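Local coordinates for protein aerobactin synthase IucA (Klebsiella pneumoniae subsp. pneumoniae, PDB 5JM8) that probably catalyses the ATP- and magnesium-dependent joining of citrate to a hydroxamate-bearing lysine derivative in the making of the siderophore aerobactin, at residues N362-L367 and Q429-Q434; H407-P412 and V441-R446. All blocks are in the same frame, centred on the assembly; numbering follows the deposited sequence.

How the contacts relate
Contacts 1 and 2 meet in one mixed four-stranded sheet, ordered 322-324, 440-445, 431-435, 360-363, with their centres about 10 Å apart. Contact 1 pairs strand 360-363, and helix 364-368 after it, with strand 431-435. Contact 2 lays helix 394-420 against strand 440-445, the next strand in the chain after 431-435 and its neighbour in the sheet. Along the chain the segments alternate: 362-367, 407-412, 429-434, 441-446. A probable hydrogen bond, Gln429 O to Arg446 NH2 at 2.6 Å, joins the two contacts. The start of 431-435 and the end of 440-445 lie at the same end of the sheet and bring Gln429, Asn430 and Arg446 to the ATP site. The side chain of Leu443 is about 12 Å from the magnesium ion.

Contact 1: N362-L367 and Q429-Q434; sequences NVLVSL and QNILVQ. With MG (magnesium ion), chain J; ATP (adenosine-5'-triphosphate), chain I.
Val363 and Leu432 pack side by side on one face of the sheet, with Val363 CB 3.7 Å from Leu432 CD2. The Val363 methyl CG2, set anti to the backbone N, rests on the backbone of Gln429, 3.4 Å from Gln429 O. Val433 is on the other face with Asn362. The Leu364 side chain runs obliquely across Val433, with Leu364 CD1 4.2 Å from Val433 CG2. The backbones form an antiparallel pair. Asn362 and Val433 are its hydrogen-bonded pair, and the bond from Val433 N to Asn362 O is 2.8 Å long. The next bond, from Leu364 N to Ile431 O, is 2.9 Å. It ties the end of the strand, where the chain turns into the helix, to strand 431-435.

Strand 360-363 is the outermost strand, within this chain, of a mixed four-stranded sheet. Val365 after it and Gln429-Asn430 before strand 431-435 reach the ATP pocket. Val365 CG2 lies 3.4 Å from ATP N7. Gln429 OE1 binds the magnesium ion at 2.3 Å and Asn430 OD1 at 2.0 Å. Asp447 belongs to the same metal site. ATP O3A is a further ligand, so the metal bridges protein and nucleotide. The Gln429 chain bends at chi2 (-99°), which carries its amide to the metal. Its NE2 is hydrogen-bonded to Thr263 OG1 and makes a weak hydrogen bond to ATP O2G. Farther out, Arg446 NH2, beside Val363, holds Gln429 O, and Leu425 O holds Asn430 ND2.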
loop_
_atom_site.group_PDB
_atom_site.type_symbol
_atom_site.label_atom_id
_atom_site.label_comp_id
_atom_site.label_asym_id
_atom_site.label_seq_id
_atom_site.Cartn_x
_atom_site.Cartn_y
_atom_site.Cartn_z
ATOM N N ASN A 362 -8.665 -10.998 -14.219
ATOM C CA ASN A 362 -7.996 -10.921 -15.516
ATOM C C ASN A 362 -8.936 -11.235 -16.673
ATOM O O ASN A 362 -9.795 -12.113 -16.567
ATOM C CB ASN A 362 -6.808 -11.888 -15.577
ATOM C CG ASN A 362 -5.839 -11.721 -14.415
ATOM O OD1 ASN A 362 -5.158 -12.671 -14.030
ATOM N ND2 ASN A 362 -5.766 -10.516 -13.860
ATOM N N VAL A 363 -8.758 -10.530 -17.786
ATOM C CA VAL A 363 -9.477 -10.872 -19.003
ATOM C C VAL A 363 -8.934 -12.207 -19.513
ATOM O O VAL A 363 -7.723 -12.426 -19.557
ATOM C CB VAL A 363 -9.346 -9.777 -20.080
ATOM C CG1 VAL A 363 -7.895 -9.629 -20.532
ATOM C CG2 VAL A 363 -10.263 -10.077 -21.254
ATOM N N LEU A 364 -9.843 -13.102 -19.885
ATOM C CA LEU A 364 -9.487 -14.480 -20.203
ATOM C C LEU A 364 -8.515 -14.583 -21.378
ATOM O O LEU A 364 -7.620 -15.430 -21.377
ATOM C CB LEU A 364 -10.758 -15.281 -20.503
ATOM C CG LEU A 364 -10.606 -16.760 -20.869
ATOM C CD1 LEU A 364 -9.972 -17.541 -19.732
ATOM C CD2 LEU A 364 -11.959 -17.355 -21.248
ATOM N N VAL A 365 -8.687 -13.710 -22.368
ATOM C CA VAL A 365 -7.944 -13.804 -23.622
ATOM C C VAL A 365 -6.434 -13.653 -23.426
ATOM O O VAL A 365 -5.642 -14.199 -24.192
ATOM C CB VAL A 365 -8.431 -12.740 -24.633
ATOM C CG1 VAL A 365 -8.130 -11.334 -24.134
ATOM C CG2 VAL A 365 -7.800 -12.968 -25.995
ATOM N N SER A 366 -6.041 -12.910 -22.399
ATOM C CA SER A 366 -4.628 -12.693 -22.121
ATOM C C SER A 366 -4.002 -13.932 -21.484
ATOM O O SER A 366 -2.802 -14.175 -21.623
ATOM C CB SER A 366 -4.446 -11.480 -21.207
ATOM O OG SER A 366 -4.980 -10.313 -21.807
ATOM N N LEU A 367 -4.824 -14.718 -20.796
ATOM C CA LEU A 367 -4.336 -15.889 -20.079
ATOM C C LEU A 367 -4.111 -17.049 -21.036
ATOM O O LEU A 367 -3.082 -17.722 -20.991
ATOM C CB LEU A 367 -5.324 -16.298 -18.983
ATOM C CG LEU A 367 -5.604 -15.257 -17.901
ATOM C CD1 LEU A 367 -6.757 -15.708 -17.025
ATOM C CD2 LEU A 367 -4.362 -15.007 -17.061
ATOM N N GLN A 429 -12.671 -12.024 -24.573
ATOM C CA GLN A 429 -12.281 -10.668 -24.210
ATOM C C GLN A 429 -13.363 -9.967 -23.378
ATOM O O GLN A 429 -13.094 -8.953 -22.736
ATOM C CB GLN A 429 -11.970 -9.863 -25.477
ATOM C CG GLN A 429 -11.396 -8.471 -25.222
ATOM C CD GLN A 429 -12.427 -7.359 -25.311
ATOM O OE1 GLN A 429 -13.570 -7.575 -25.714
ATOM N NE2 GLN A 429 -12.017 -6.153 -24.940
ATOM N N ASN A 430 -14.580 -10.508 -23.392
ATOM C CA ASN A 430 -15.668 -9.981 -22.569
ATOM C C ASN A 430 -15.755 -10.694 -21.227
ATOM O O ASN A 430 -16.526 -10.297 -20.357
ATOM C CB ASN A 430 -17.004 -10.109 -23.297
ATOM C CG ASN A 430 -17.099 -9.202 -24.500
ATOM O OD1 ASN A 430 -16.292 -8.289 -24.671
ATOM N ND2 ASN A 430 -18.097 -9.441 -25.341
ATOM N N ILE A 431 -14.960 -11.749 -21.072
ATOM C CA ILE A 431 -14.938 -12.527 -19.842
ATOM C C ILE A 431 -13.789 -12.115 -18.930
ATOM O O ILE A 431 -12.620 -12.337 -19.255
ATOM C CB ILE A 431 -14.818 -14.031 -20.144
ATOM C CG1 ILE A 431 -16.104 -14.539 -20.790
ATOM C CG2 ILE A 431 -14.544 -14.817 -18.866
ATOM C CD1 ILE A 431 -15.968 -15.892 -21.465
ATOM N N LEU A 432 -14.132 -11.525 -17.788
ATOM C CA LEU A 432 -13.157 -11.257 -16.739
ATOM C C LEU A 432 -13.278 -12.345 -15.678
ATOM O O LEU A 432 -14.327 -12.509 -15.052
ATOM C CB LEU A 432 -13.369 -9.873 -16.128
ATOM C CG LEU A 432 -13.395 -8.708 -17.122
ATOM C CD1 LEU A 432 -13.758 -7.403 -16.427
ATOM C CD2 LEU A 432 -12.056 -8.578 -17.835
ATOM N N VAL A 433 -12.200 -13.099 -15.497
ATOM C CA VAL A 433 -12.185 -14.198 -14.540
ATOM C C VAL A 433 -11.682 -13.702 -13.196
ATOM O O VAL A 433 -10.492 -13.446 -13.022
ATOM C CB VAL A 433 -11.304 -15.368 -15.030
ATOM C CG1 VAL A 433 -11.279 -16.494 -14.006
ATOM C CG2 VAL A 433 -11.818 -15.886 -16.361
ATOM N N GLN A 434 -12.603 -13.557 -12.250
ATOM C CA GLN A 434 -12.255 -13.138 -10.904
ATOM C C GLN A 434 -11.605 -14.296 -10.170
ATOM O O GLN A 434 -12.277 -15.263 -9.811
ATOM C CB GLN A 434 -13.495 -12.659 -10.152
ATOM C CG GLN A 434 -13.200 -12.053 -8.785
ATOM C CD GLN A 434 -14.456 -11.806 -7.970
ATOM O OE1 GLN A 434 -15.496 -12.426 -8.201
ATOM N NE2 GLN A 434 -14.365 -10.893 -7.011
HETATM MG MG MG J . -15.740 -6.882 -25.953
HETATM P PG ATP I . -15.095 -3.407 -24.972
HETATM O O1G ATP I . -14.222 -2.311 -24.415
HETATM O O2G ATP I . -14.921 -4.732 -24.271
HETATM O O3G ATP I . -16.541 -3.010 -25.147
HETATM P PB ATP I . -15.310 -3.861 -27.836
HETATM O O1B ATP I . -14.474 -3.259 -28.938
HETATM O O2B ATP I . -16.747 -3.423 -27.667
HETATM O O3B ATP I . -14.492 -3.697 -26.447
HETATM P PA ATP I . -15.557 -6.286 -29.341
HETATM O O1A ATP I . -16.441 -5.445 -30.227
HETATM O O2A ATP I . -16.001 -7.670 -28.936
HETATM O O3A ATP I . -15.265 -5.468 -27.985
HETATM O "O5'" ATP I . -14.093 -6.428 -29.987
HETATM C "C5'" ATP I . -13.118 -7.173 -29.266
HETATM C "C4'" ATP I . -11.710 -6.651 -29.512
HETATM O "O4'" ATP I . -10.795 -7.490 -28.803
HETATM C "C3'" ATP I . -11.305 -6.671 -30.978
HETATM O "O3'" ATP I . -10.767 -5.394 -31.346
HETATM C "C2'" ATP I . -10.260 -7.764 -31.101
HETATM O "O2'" ATP I . -9.166 -7.365 -31.924
HETATM C "C1'" ATP I . -9.790 -8.007 -29.676
HETATM N N9 ATP I . -9.596 -9.448 -29.398
HETATM C C8 ATP I . -8.429 -9.990 -29.015
HETATM N N7 ATP I . -8.556 -11.329 -28.835
HETATM C C5 ATP I . -9.832 -11.652 -29.107
HETATM C C6 ATP I . -10.630 -12.894 -29.109
HETATM N N6 ATP I . -10.042 -14.067 -28.773
HETATM N N1 ATP I . -11.935 -12.806 -29.455
HETATM C C2 ATP I . -12.508 -11.633 -29.789
HETATM N N3 ATP I . -11.835 -10.468 -29.805
HETATM C C4 ATP I . -10.519 -10.410 -29.481
#

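Contact 2: H407-P412 and V441-R446; sequences HQVLKP and VGLIYR. With ATP (adenosine-5'-triphosphate), chain I.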
loop_
_atom_site.group_PDB
_atom_site.type_symbol
_atom_site.label_atom_id
_atom_site.label_comp_id
_atom_site.label_asym_id
_atom_site.label_seq_id
_atom_site.Cartn_x
_atom_site.Cartn_y
_atom_site.Cartn_z
ATOM N N HIS A 407 -18.227 -23.619 -13.401
ATOM C CA HIS A 407 -19.178 -23.228 -12.365
ATOM C C HIS A 407 -19.307 -21.713 -12.220
ATOM O O HIS A 407 -20.397 -21.203 -11.962
ATOM C CB HIS A 407 -18.770 -23.823 -11.016
ATOM C CG HIS A 407 -19.016 -25.295 -10.900
ATOM N ND1 HIS A 407 -18.000 -26.205 -10.699
ATOM C CD2 HIS A 407 -20.164 -26.015 -10.942
ATOM C CE1 HIS A 407 -18.511 -27.422 -10.626
ATOM N NE2 HIS A 407 -19.821 -27.334 -10.772
ATOM N N GLN A 408 -18.193 -21.003 -12.374
ATOM C CA GLN A 408 -18.170 -19.558 -12.160
ATOM C C GLN A 408 -18.496 -18.749 -13.411
ATOM O O GLN A 408 -19.087 -17.672 -13.313
ATOM C CB GLN A 408 -16.799 -19.125 -11.635
ATOM C CG GLN A 408 -16.454 -19.669 -10.256
ATOM C CD GLN A 408 -17.430 -19.218 -9.189
ATOM O OE1 GLN A 408 -18.216 -18.292 -9.399
ATOM N NE2 GLN A 408 -17.394 -19.878 -8.041
ATOM N N VAL A 409 -18.103 -19.253 -14.579
ATOM C CA VAL A 409 -18.298 -18.519 -15.825
ATOM C C VAL A 409 -19.476 -19.054 -16.635
ATOM O O VAL A 409 -20.412 -18.314 -16.937
ATOM C CB VAL A 409 -17.027 -18.559 -16.700
ATOM C CG1 VAL A 409 -17.234 -17.784 -17.999
ATOM C CG2 VAL A 409 -15.842 -17.998 -15.933
ATOM N N LEU A 410 -19.428 -20.330 -16.993
ATOM C CA LEU A 410 -20.428 -20.894 -17.892
ATOM C C LEU A 410 -21.805 -20.976 -17.241
ATOM O O LEU A 410 -22.817 -20.719 -17.893
ATOM C CB LEU A 410 -19.994 -22.283 -18.369
ATOM C CG LEU A 410 -18.678 -22.352 -19.150
ATOM C CD1 LEU A 410 -18.410 -23.779 -19.590
ATOM C CD2 LEU A 410 -18.693 -21.415 -20.353
ATOM N N LYS A 411 -21.846 -21.317 -15.956
ATOM C CA LYS A 411 -23.122 -21.536 -15.279
ATOM C C LYS A 411 -24.014 -20.288 -15.277
ATOM O O LYS A 411 -25.160 -20.358 -15.716
ATOM C CB LYS A 411 -22.891 -22.022 -13.843
ATOM C CG LYS A 411 -24.145 -22.545 -13.160
ATOM C CD LYS A 411 -23.825 -23.163 -11.813
ATOM N N PRO A 412 -23.499 -19.145 -14.797
ATOM C CA PRO A 412 -24.372 -17.965 -14.806
ATOM C C PRO A 412 -24.810 -17.531 -16.203
ATOM O O PRO A 412 -25.910 -17.005 -16.359
ATOM C CB PRO A 412 -23.506 -16.880 -14.156
ATOM C CG PRO A 412 -22.104 -17.379 -14.247
ATOM C CD PRO A 412 -22.202 -18.861 -14.157
ATOM N N VAL A 441 -13.092 -17.686 -8.801
ATOM C CA VAL A 441 -14.077 -17.611 -7.725
ATOM C C VAL A 441 -15.249 -16.712 -8.108
ATOM O O VAL A 441 -16.150 -16.477 -7.302
ATOM C CB VAL A 441 -13.445 -17.086 -6.415
ATOM C CG1 VAL A 441 -12.384 -18.051 -5.920
ATOM C CG2 VAL A 441 -12.849 -15.704 -6.621
ATOM N N GLY A 442 -15.238 -16.210 -9.338
ATOM C CA GLY A 442 -16.313 -15.358 -9.811
ATOM C C GLY A 442 -16.135 -14.895 -11.242
ATOM O O GLY A 442 -15.099 -15.141 -11.861
ATOM N N LEU A 443 -17.158 -14.218 -11.761
ATOM C CA LEU A 443 -17.162 -13.725 -13.134
ATOM C C LEU A 443 -17.601 -12.268 -13.190
ATOM O O LEU A 443 -18.512 -11.853 -12.472
ATOM C CB LEU A 443 -18.088 -14.578 -14.011
ATOM C CG LEU A 443 -18.430 -14.027 -15.402
ATOM C CD1 LEU A 443 -17.198 -14.008 -16.297
ATOM C CD2 LEU A 443 -19.555 -14.818 -16.057
ATOM N N ILE A 444 -16.944 -11.495 -14.049
ATOM C CA ILE A 444 -17.405 -10.156 -14.380
ATOM C C ILE A 444 -17.485 -10.012 -15.902
ATOM O O ILE A 444 -16.472 -10.098 -16.599
ATOM C CB ILE A 444 -16.489 -9.065 -13.789
ATOM C CG1 ILE A 444 -16.372 -9.235 -12.270
ATOM C CG2 ILE A 444 -17.033 -7.681 -14.128
ATOM C CD1 ILE A 444 -15.395 -8.281 -11.611
ATOM N N TYR A 445 -18.700 -9.808 -16.405
ATOM C CA TYR A 445 -18.927 -9.651 -17.835
ATOM C C TYR A 445 -18.818 -8.192 -18.246
ATOM O O TYR A 445 -19.260 -7.296 -17.526
ATOM C CB TYR A 445 -20.297 -10.199 -18.238
ATOM C CG TYR A 445 -20.619 -9.963 -19.697
ATOM C CD1 TYR A 445 -20.223 -10.870 -20.671
ATOM C CD2 TYR A 445 -21.308 -8.826 -20.102
ATOM C CE1 TYR A 445 -20.508 -10.654 -22.005
ATOM C CE2 TYR A 445 -21.597 -8.603 -21.432
ATOM C CZ TYR A 445 -21.194 -9.518 -22.379
ATOM O OH TYR A 445 -21.483 -9.294 -23.703
ATOM N N ARG A 446 -18.241 -7.977 -19.423
ATOM C CA ARG A 446 -18.001 -6.647 -19.962
ATOM C C ARG A 446 -18.506 -6.563 -21.401
ATOM O O ARG A 446 -18.599 -7.583 -22.080
ATOM C CB ARG A 446 -16.509 -6.325 -19.890
ATOM C CG ARG A 446 -16.069 -5.171 -20.758
ATOM C CD ARG A 446 -14.595 -4.920 -20.592
ATOM N NE ARG A 446 -13.782 -6.006 -21.131
ATOM C CZ ARG A 446 -12.510 -6.210 -20.804
ATOM N NH1 ARG A 446 -11.914 -5.407 -19.932
ATOM N NH2 ARG A 446 -11.834 -7.215 -21.337
HETATM P PG ATP I . -15.095 -3.407 -24.972
HETATM O O1G ATP I . -14.222 -2.311 -24.415
HETATM O O2G ATP I . -14.921 -4.732 -24.271
HETATM O O3G ATP I . -16.541 -3.010 -25.147
HETATM P PB ATP I . -15.310 -3.861 -27.836
HETATM O O1B ATP I . -14.474 -3.259 -28.938
HETATM O O2B ATP I . -16.747 -3.423 -27.667
HETATM O O3B ATP I . -14.492 -3.697 -26.447
HETATM P PA ATP I . -15.557 -6.286 -29.341
HETATM O O1A ATP I . -16.441 -5.445 -30.227
HETATM O O2A ATP I . -16.001 -7.670 -28.936
HETATM O O3A ATP I . -15.265 -5.468 -27.985
HETATM O "O5'" ATP I . -14.093 -6.428 -29.987
HETATM C "C5'" ATP I . -13.118 -7.173 -29.266
HETATM C "C4'" ATP I . -11.710 -6.651 -29.512
HETATM O "O4'" ATP I . -10.795 -7.490 -28.803
HETATM C "C3'" ATP I . -11.305 -6.671 -30.978
HETATM O "O3'" ATP I . -10.767 -5.394 -31.346
HETATM C "C2'" ATP I . -10.260 -7.764 -31.101
HETATM O "O2'" ATP I . -9.166 -7.365 -31.924
HETATM C "C1'" ATP I . -9.790 -8.007 -29.676
HETATM N N9 ATP I . -9.596 -9.448 -29.398
HETATM C C8 ATP I . -8.429 -9.990 -29.015
HETATM N N7 ATP I . -8.556 -11.329 -28.835
HETATM C C5 ATP I . -9.832 -11.652 -29.107
HETATM C C6 ATP I . -10.630 -12.894 -29.109
HETATM N N6 ATP I . -10.042 -14.067 -28.773
HETATM N N1 ATP I . -11.935 -12.806 -29.455
HETATM C C2 ATP I . -12.508 -11.633 -29.789
HETATM N N3 ATP I . -11.835 -10.468 -29.805
HETATM C C4 ATP I . -10.519 -10.410 -29.481
#
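Helix 407-412 packs on strand 441-445 with the short axes 6.9 Å apart and their directions 49° from parallel. This is helix-on-sheet packing, and both partners are irregular. The helix has a wider pi-type turn at 407-410 and a kink at Pro412, whose N has no hydrogen to bond the turn before. The strand has a classic beta bulge, where Val441 and Gly442 both face Gln434 of the adjoining strand.

Leu443 points at the helix and carries most of the apolar contact. Its CG is anti to the backbone N (chi1 168°), and its two methyls find different partners. Leu443 CD1 meets Val409 CG1 at 4.1 Å, the side chains crossing at about a right angle. Leu443 CD2 lies against the Val409 backbone and 4.0 Å from Pro412 CG. Closer in, Leu443 CB sits 3.3 Å from Gln408 O.

Gln408 bends at chi2 (-61°) and lays the face of its amide flat over the Val441-Gly442 peptide, Gln408 CD 3.5 Å from Val441 C. Gln408 OE1 and Val441 O, both acceptors, do not bond; OE1 is hydrogen-bonded to Thr321 OG1. Beyond the strand, Arg446 NH1 forms a salt bridge with Glu142, and Arg446 NE lies 3.6 Å from ATP O2G.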